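Long-range contact in Iron(III) ABC transporter, periplasmic iron-compound-binding protein (Vibrio cholerae, PDB 5GGY), which probably captures iron-loaded hydroxamate siderophores such as Desferal in the periplasm and passes them to an ABC transporter for uptake: residues Lys136-Leu147 against Ala261-Thr272. Numbering follows the deposited sequence.
Sequences KLEAMYARFSEL and AMSLRYSAEAIT
The guanidinium of R265 carries R143 CG over the centre of one face, 4.0 Å above the plane, while the guanidinium of R143 has L147 CD2, from its own helix, one turn on, over one face and the carboxylates of E146 and E269 at its edge. The F144 ring has M140 O over one face, offset toward the rim, and its edge against L264 O and A268 CB, which lies 3.5 Å from CE1. R143 gets there by turning CG anti to its backbone N (chi1 -176°) and then bending at chi2, which lays the chain across R265. The carboxylate and guanidinium planes of E269 and R143 stand 85° apart. OE2 is the oxygen that meets R143 NE, with an N-H...O angle of 132°; the pair is a salt bridge, although the modelled 2.5 Å is doubtful as a length. Within its own helix, R143 NH1 also bonds E146 OE1, in the guanidinium plane, at 3.0 Å.

Deeper in, M140 runs past R265 in the opposite direction, its CG 3.6 Å from R265 CB and its SD beside the methyl of M262. L147 sets CD1 against A268 and CB beside T272 OG1, which is turned back to A268 O. K136 crosses M262 and sends NZ on to E32.

The segments 136-147 and 262-272 run nearly parallel, with helices 112-126 and 181-188 packed against their buried side. This joins the long helix 130-154, which in this family spans the two lobes, to the C-terminal helix 262-276. Apolar packing lines the inner side, and two acids probably offset the two neighbouring arginines along the partly exposed margin.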
ATOM      1  N   LYS A 136       0.625  -9.642  -1.641  1.00 28.66           N
ATOM      2  CA  LYS A 136      -0.822  -9.487  -1.750  1.00 28.98           C
ATOM      3  C   LYS A 136      -1.238  -8.021  -1.691  1.00 29.17           C
ATOM      4  O   LYS A 136      -2.222  -7.624  -2.314  1.00 36.80           O
ATOM      5  CB  LYS A 136      -1.530 -10.284  -0.655  1.00 19.48           C
ATOM      6  CG  LYS A 136      -1.475 -11.783  -0.875  1.00 19.88           C
ATOM      7  CD  LYS A 136      -2.638 -12.484  -0.204  1.00 20.71           C
ATOM      8  CE  LYS A 136      -2.741 -13.931  -0.652  1.00 22.23           C
ATOM      9  NZ  LYS A 136      -3.963 -14.588  -0.112  1.00 24.49           N
ATOM     10  N   LEU A 137      -0.482  -7.222  -0.946  1.00 20.35           N
ATOM     11  CA  LEU A 137      -0.723  -5.786  -0.880  1.00 23.43           C
ATOM     12  C   LEU A 137      -0.313  -5.108  -2.180  1.00 31.33           C
ATOM     13  O   LEU A 137      -1.010  -4.221  -2.672  1.00 26.34           O
ATOM     14  CB  LEU A 137       0.031  -5.170   0.299  1.00 18.26           C
ATOM     15  CG  LEU A 137      -0.528  -5.499   1.683  1.00 21.85           C
ATOM     16  CD1 LEU A 137       0.394  -4.973   2.766  1.00 15.83           C
ATOM     17  CD2 LEU A 137      -1.926  -4.921   1.834  1.00 14.84           C
ATOM     18  N   GLU A 138       0.823  -5.532  -2.727  1.00 33.54           N
ATOM     19  CA  GLU A 138       1.313  -5.007  -3.996  1.00 21.22           C
ATOM     20  C   GLU A 138       0.330  -5.308  -5.119  1.00 21.25           C
ATOM     21  O   GLU A 138       0.035  -4.447  -5.948  1.00 40.17           O
ATOM     22  CB  GLU A 138       2.686  -5.594  -4.331  1.00 22.48           C
ATOM     23  CG  GLU A 138       3.827  -5.049  -3.491  1.00 24.47           C
ATOM     24  CD  GLU A 138       5.112  -5.834  -3.677  1.00 36.17           C
ATOM     25  OE1 GLU A 138       5.100  -6.820  -4.444  1.00 46.53           O
ATOM     26  OE2 GLU A 138       6.131  -5.468  -3.056  1.00 32.21           O
ATOM     27  N   ALA A 139      -0.170  -6.540  -5.138  1.00 19.61           N
ATOM     28  CA  ALA A 139      -1.149  -6.955  -6.133  1.00 19.71           C
ATOM     29  C   ALA A 139      -2.451  -6.187  -5.958  1.00 30.71           C
ATOM     30  O   ALA A 139      -3.153  -5.903  -6.927  1.00 30.58           O
ATOM     31  CB  ALA A 139      -1.398  -8.451  -6.041  1.00 19.50           C
ATOM     32  N   MET A 140      -2.762  -5.850  -4.711  1.00 29.17           N
ATOM     33  CA  MET A 140      -3.973  -5.109  -4.388  1.00 28.01           C
ATOM     34  C   MET A 140      -3.929  -3.686  -4.940  1.00 30.95           C
ATOM     35  O   MET A 140      -4.878  -3.231  -5.581  1.00 21.28           O
ATOM     36  CB  MET A 140      -4.187  -5.078  -2.873  1.00 30.43           C
ATOM     37  CG  MET A 140      -5.552  -4.564  -2.456  1.00 30.48           C
ATOM     38  SD  MET A 140      -5.810  -4.580  -0.674  1.00 35.15           S
ATOM     39  CE  MET A 140      -4.717  -3.260  -0.159  1.00 18.10           C
ATOM     40  N   TYR A 141      -2.824  -2.990  -4.690  1.00 26.13           N
ATOM     41  CA  TYR A 141      -2.658  -1.612  -5.145  1.00 27.10           C
ATOM     42  C   TYR A 141      -2.620  -1.537  -6.664  1.00 34.41           C
ATOM     43  O   TYR A 141      -3.063  -0.557  -7.262  1.00 33.84           O
ATOM     44  CB  TYR A 141      -1.389  -1.005  -4.549  1.00 22.87           C
ATOM     45  CG  TYR A 141      -1.425  -0.903  -3.041  1.00 23.94           C
ATOM     46  CD1 TYR A 141      -2.575  -0.485  -2.383  1.00 32.32           C
ATOM     47  CD2 TYR A 141      -0.316  -1.239  -2.274  1.00 26.41           C
ATOM     48  CE1 TYR A 141      -2.617  -0.393  -1.005  1.00 35.50           C
ATOM     49  CE2 TYR A 141      -0.349  -1.151  -0.895  1.00 30.78           C
ATOM     50  CZ  TYR A 141      -1.501  -0.729  -0.266  1.00 35.06           C
ATOM     51  OH  TYR A 141      -1.536  -0.641   1.109  1.00 38.08           O
ATOM     52  N   ALA A 142      -2.091  -2.586  -7.285  1.00 45.15           N
ATOM     53  CA  ALA A 142      -2.082  -2.684  -8.738  1.00 39.17           C
ATOM     54  C   ALA A 142      -3.494  -2.949  -9.251  1.00 43.65           C
ATOM     55  O   ALA A 142      -3.919  -2.375 -10.255  1.00 55.49           O
ATOM     56  CB  ALA A 142      -1.128  -3.777  -9.195  1.00 30.34           C
ATOM     57  N   ARG A 143      -4.214  -3.818  -8.547  1.00 37.94           N
ATOM     58  CA  ARG A 143      -5.597  -4.141  -8.882  1.00 34.58           C
ATOM     59  C   ARG A 143      -6.484  -2.903  -8.800  1.00 32.03           C
ATOM     60  O   ARG A 143      -7.382  -2.723  -9.624  1.00 30.92           O
ATOM     61  CB  ARG A 143      -6.128  -5.233  -7.953  1.00 25.71           C
ATOM     62  CG  ARG A 143      -7.534  -5.702  -8.276  1.00 25.99           C
ATOM     63  CD  ARG A 143      -7.637  -6.162  -9.719  1.00 34.06           C
ATOM     64  NE  ARG A 143      -8.923  -6.790 -10.006  1.00 39.55           N
ATOM     65  CZ  ARG A 143      -9.350  -7.086 -11.229  1.00 38.79           C
ATOM     66  NH1 ARG A 143      -8.595  -6.802 -12.280  1.00 35.34           N
ATOM     67  NH2 ARG A 143     -10.532  -7.660 -11.401  1.00 39.13           N
ATOM     68  N   PHE A 144      -6.224  -2.055  -7.806  1.00 32.79           N
ATOM     69  CA  PHE A 144      -6.962  -0.804  -7.632  1.00 32.70           C
ATOM     70  C   PHE A 144      -6.859   0.070  -8.876  1.00 37.39           C
ATOM     71  O   PHE A 144      -7.846   0.646  -9.331  1.00 36.69           O
ATOM     72  CB  PHE A 144      -6.441  -0.030  -6.418  1.00 31.16           C
ATOM     73  CG  PHE A 144      -6.822  -0.636  -5.096  1.00 30.83           C
ATOM     74  CD1 PHE A 144      -8.025  -1.301  -4.941  1.00 32.50           C
ATOM     75  CD2 PHE A 144      -5.971  -0.536  -4.008  1.00 25.51           C
ATOM     76  CE1 PHE A 144      -8.372  -1.855  -3.728  1.00 32.28           C
ATOM     77  CE2 PHE A 144      -6.314  -1.085  -2.790  1.00 24.37           C
ATOM     78  CZ  PHE A 144      -7.517  -1.745  -2.648  1.00 26.23           C
ATOM     79  N   SER A 145      -5.649   0.156  -9.420  1.00 34.10           N
ATOM     80  CA  SER A 145      -5.379   0.977 -10.595  1.00 38.27           C
ATOM     81  C   SER A 145      -6.064   0.421 -11.838  1.00 39.61           C
ATOM     82  O   SER A 145      -6.579   1.176 -12.660  1.00 37.44           O
ATOM     83  CB  SER A 145      -3.871   1.088 -10.842  1.00 40.13           C
ATOM     84  OG  SER A 145      -3.210   1.680  -9.737  1.00 45.75           O
ATOM     85  N   GLU A 146      -6.062  -0.902 -11.971  1.00 43.18           N
ATOM     86  CA  GLU A 146      -6.714  -1.557 -13.101  1.00 42.81           C
ATOM     87  C   GLU A 146      -8.211  -1.275 -13.099  1.00 40.46           C
ATOM     88  O   GLU A 146      -8.788  -0.922 -14.129  1.00 32.40           O
ATOM     89  CB  GLU A 146      -6.469  -3.070 -13.071  1.00 38.62           C
ATOM     90  CG  GLU A 146      -5.006  -3.474 -13.078  1.00 43.60           C
ATOM     91  CD  GLU A 146      -4.820  -4.974 -12.955  1.00 51.41           C
ATOM     92  OE1 GLU A 146      -5.838  -5.699 -12.956  1.00 65.96           O
ATOM     93  OE2 GLU A 146      -3.662  -5.430 -12.853  1.00 54.26           O
ATOM     94  N   LEU A 147      -8.834  -1.434 -11.936  1.00 43.27           N
ATOM     95  CA  LEU A 147     -10.270  -1.219 -11.796  1.00 37.99           C
ATOM     96  C   LEU A 147     -10.634   0.246 -12.003  1.00 34.98           C
ATOM     97  O   LEU A 147     -11.670   0.560 -12.589  1.00 39.73           O
ATOM     98  CB  LEU A 147     -10.746  -1.686 -10.423  1.00 34.16           C
ATOM     99  CG  LEU A 147     -10.498  -3.156 -10.089  1.00 36.19           C
ATOM    100  CD1 LEU A 147     -10.883  -3.436  -8.649  1.00 22.06           C
ATOM    101  CD2 LEU A 147     -11.260  -4.061 -11.043  1.00 32.54           C
ATOM    102  N   ALA A 261      -7.394  -6.729   5.252  1.00 27.50           N
ATOM    103  CA  ALA A 261      -6.710  -6.034   4.165  1.00 22.83           C
ATOM    104  C   ALA A 261      -7.224  -6.438   2.788  1.00 23.22           C
ATOM    105  O   ALA A 261      -7.419  -5.589   1.922  1.00 25.83           O
ATOM    106  CB  ALA A 261      -5.209  -6.279   4.246  1.00 26.07           C
ATOM    107  N   MET A 262      -7.439  -7.733   2.585  1.00 18.72           N
ATOM    108  CA  MET A 262      -7.816  -8.234   1.268  1.00 22.27           C
ATOM    109  C   MET A 262      -9.296  -8.020   0.968  1.00 22.18           C
ATOM    110  O   MET A 262      -9.720  -8.132  -0.184  1.00 25.51           O
ATOM    111  CB  MET A 262      -7.456  -9.717   1.137  1.00 29.77           C
ATOM    112  CG  MET A 262      -5.954  -9.983   1.043  1.00 31.32           C
ATOM    113  SD  MET A 262      -5.147  -9.174  -0.354  1.00 25.07           S
ATOM    114  CE  MET A 262      -4.316  -7.819   0.469  1.00 16.60           C
ATOM    115  N   SER A 263     -10.075  -7.703   2.001  1.00 21.94           N
ATOM    116  CA  SER A 263     -11.479  -7.354   1.814  1.00 22.56           C
ATOM    117  C   SER A 263     -11.588  -6.041   1.048  1.00 18.89           C
ATOM    118  O   SER A 263     -12.607  -5.759   0.423  1.00 23.76           O
ATOM    119  CB  SER A 263     -12.204  -7.245   3.158  1.00 16.57           C
ATOM    120  OG  SER A 263     -11.792  -6.087   3.863  1.00 20.75           O
ATOM    121  N   LEU A 264     -10.530  -5.239   1.114  1.00 21.55           N
ATOM    122  CA  LEU A 264     -10.453  -3.992   0.365  1.00 31.48           C
ATOM    123  C   LEU A 264     -10.361  -4.283  -1.130  1.00 24.61           C
ATOM    124  O   LEU A 264     -10.979  -3.596  -1.946  1.00 31.33           O
ATOM    125  CB  LEU A 264      -9.249  -3.163   0.821  1.00 35.34           C
ATOM    126  CG  LEU A 264      -9.155  -2.883   2.323  1.00 27.94           C
ATOM    127  CD1 LEU A 264      -7.839  -2.200   2.660  1.00 17.66           C
ATOM    128  CD2 LEU A 264     -10.335  -2.045   2.791  1.00 16.34           C
ATOM    129  N   ARG A 265      -9.587  -5.308  -1.476  1.00 25.97           N
ATOM    130  CA  ARG A 265      -9.441  -5.730  -2.864  1.00 27.77           C
ATOM    131  C   ARG A 265     -10.739  -6.323  -3.397  1.00 31.51           C
ATOM    132  O   ARG A 265     -11.152  -6.024  -4.517  1.00 37.99           O
ATOM    133  CB  ARG A 265      -8.312  -6.755  -3.004  1.00 22.82           C
ATOM    134  CG  ARG A 265      -8.104  -7.258  -4.429  1.00 31.05           C
ATOM    135  CD  ARG A 265      -7.383  -8.602  -4.462  1.00 33.18           C
ATOM    136  NE  ARG A 265      -7.390  -9.186  -5.802  1.00 35.82           N
ATOM    137  CZ  ARG A 265      -6.346  -9.194  -6.625  1.00 36.57           C
ATOM    138  NH1 ARG A 265      -5.193  -8.657  -6.251  1.00 38.79           N
ATOM    139  NH2 ARG A 265      -6.453  -9.746  -7.826  1.00 40.19           N
ATOM    140  N   TYR A 266     -11.370  -7.171  -2.591  1.00 30.08           N
ATOM    141  CA  TYR A 266     -12.624  -7.814  -2.971  1.00 26.08           C
ATOM    142  C   TYR A 266     -13.737  -6.789  -3.136  1.00 30.38           C
ATOM    143  O   TYR A 266     -14.515  -6.850  -4.089  1.00 25.97           O
ATOM    144  CB  TYR A 266     -13.028  -8.857  -1.928  1.00 28.46           C
ATOM    145  CG  TYR A 266     -11.997  -9.945  -1.717  1.00 30.26           C
ATOM    146  CD1 TYR A 266     -11.733 -10.442  -0.448  1.00 31.81           C
ATOM    147  CD2 TYR A 266     -11.294 -10.480  -2.788  1.00 25.80           C
ATOM    148  CE1 TYR A 266     -10.797 -11.436  -0.249  1.00 27.87           C
ATOM    149  CE2 TYR A 266     -10.354 -11.477  -2.599  1.00 20.56           C
ATOM    150  CZ  TYR A 266     -10.111 -11.950  -1.327  1.00 21.61           C
ATOM    151  OH  TYR A 266      -9.177 -12.941  -1.136  1.00 32.88           O
ATOM    152  N   SER A 267     -13.808  -5.848  -2.200  1.00 30.89           N
ATOM    153  CA  SER A 267     -14.793  -4.776  -2.269  1.00 18.87           C
ATOM    154  C   SER A 267     -14.617  -3.966  -3.548  1.00 14.99           C
ATOM    155  O   SER A 267     -15.587  -3.663  -4.242  1.00 30.35           O
ATOM    156  CB  SER A 267     -14.683  -3.855  -1.050  1.00 21.30           C
ATOM    157  OG  SER A 267     -14.930  -4.548   0.160  1.00 28.43           O
ATOM    158  N   ALA A 268     -13.367  -3.628  -3.853  1.00 15.39           N
ATOM    159  CA  ALA A 268     -13.042  -2.834  -5.033  1.00 24.23           C
ATOM    160  C   ALA A 268     -13.498  -3.508  -6.321  1.00 20.17           C
ATOM    161  O   ALA A 268     -14.020  -2.848  -7.217  1.00 29.21           O
ATOM    162  CB  ALA A 268     -11.551  -2.560  -5.083  1.00 16.58           C
ATOM    163  N   GLU A 269     -13.297  -4.820  -6.404  1.00 21.45           N
ATOM    164  CA  GLU A 269     -13.672  -5.586  -7.588  1.00 26.91           C
ATOM    165  C   GLU A 269     -15.185  -5.746  -7.703  1.00 28.55           C
ATOM    166  O   GLU A 269     -15.748  -5.640  -8.794  1.00 31.57           O
ATOM    167  CB  GLU A 269     -12.996  -6.961  -7.568  1.00 33.44           C
ATOM    168  CG  GLU A 269     -11.476  -6.903  -7.661  1.00 51.46           C
ATOM    169  CD  GLU A 269     -10.837  -8.276  -7.718  1.00 55.93           C
ATOM    170  OE1 GLU A 269     -11.365  -9.204  -7.071  1.00 58.12           O
ATOM    171  OE2 GLU A 269      -9.810  -8.429  -8.412  1.00 54.22           O
ATOM    172  N   ALA A 270     -15.839  -6.000  -6.573  1.00 21.32           N
ATOM    173  CA  ALA A 270     -17.283  -6.201  -6.549  1.00 22.03           C
ATOM    174  C   ALA A 270     -18.015  -4.896  -6.827  1.00 24.70           C
ATOM    175  O   ALA A 270     -19.001  -4.869  -7.564  1.00 26.58           O
ATOM    176  CB  ALA A 270     -17.713  -6.780  -5.214  1.00 22.04           C
ATOM    177  N   ILE A 271     -17.522  -3.815  -6.232  1.00 18.02           N
ATOM    178  CA  ILE A 271     -18.086  -2.488  -6.451  1.00 24.38           C
ATOM    179  C   ILE A 271     -17.908  -2.058  -7.905  1.00 33.21           C
ATOM    180  O   ILE A 271     -18.847  -1.560  -8.527  1.00 36.71           O
ATOM    181  CB  ILE A 271     -17.446  -1.446  -5.510  1.00 25.62           C
ATOM    182  CG1 ILE A 271     -18.001  -1.607  -4.089  1.00 30.80           C
ATOM    183  CG2 ILE A 271     -17.683  -0.034  -6.019  1.00 21.53           C
ATOM    184  CD1 ILE A 271     -17.353  -0.694  -3.066  1.00 21.69           C
ATOM    185  N   THR A 272     -16.706  -2.260  -8.441  1.00 36.71           N
ATOM    186  CA  THR A 272     -16.420  -1.962  -9.842  1.00 30.79           C
ATOM    187  C   THR A 272     -17.358  -2.734 -10.759  1.00 36.67           C
ATOM    188  O   THR A 272     -17.958  -2.164 -11.670  1.00 42.12           O
ATOM    189  CB  THR A 272     -14.964  -2.302 -10.210  1.00 24.41           C
ATOM    190  OG1 THR A 272     -14.074  -1.445  -9.485  1.00 23.34           O
ATOM    191  CG2 THR A 272     -14.732  -2.120 -11.701  1.00 23.72           C
TER
HETATM  192  O   HOH W   1      -3.792  -9.044  -3.483  1.00 29.52           O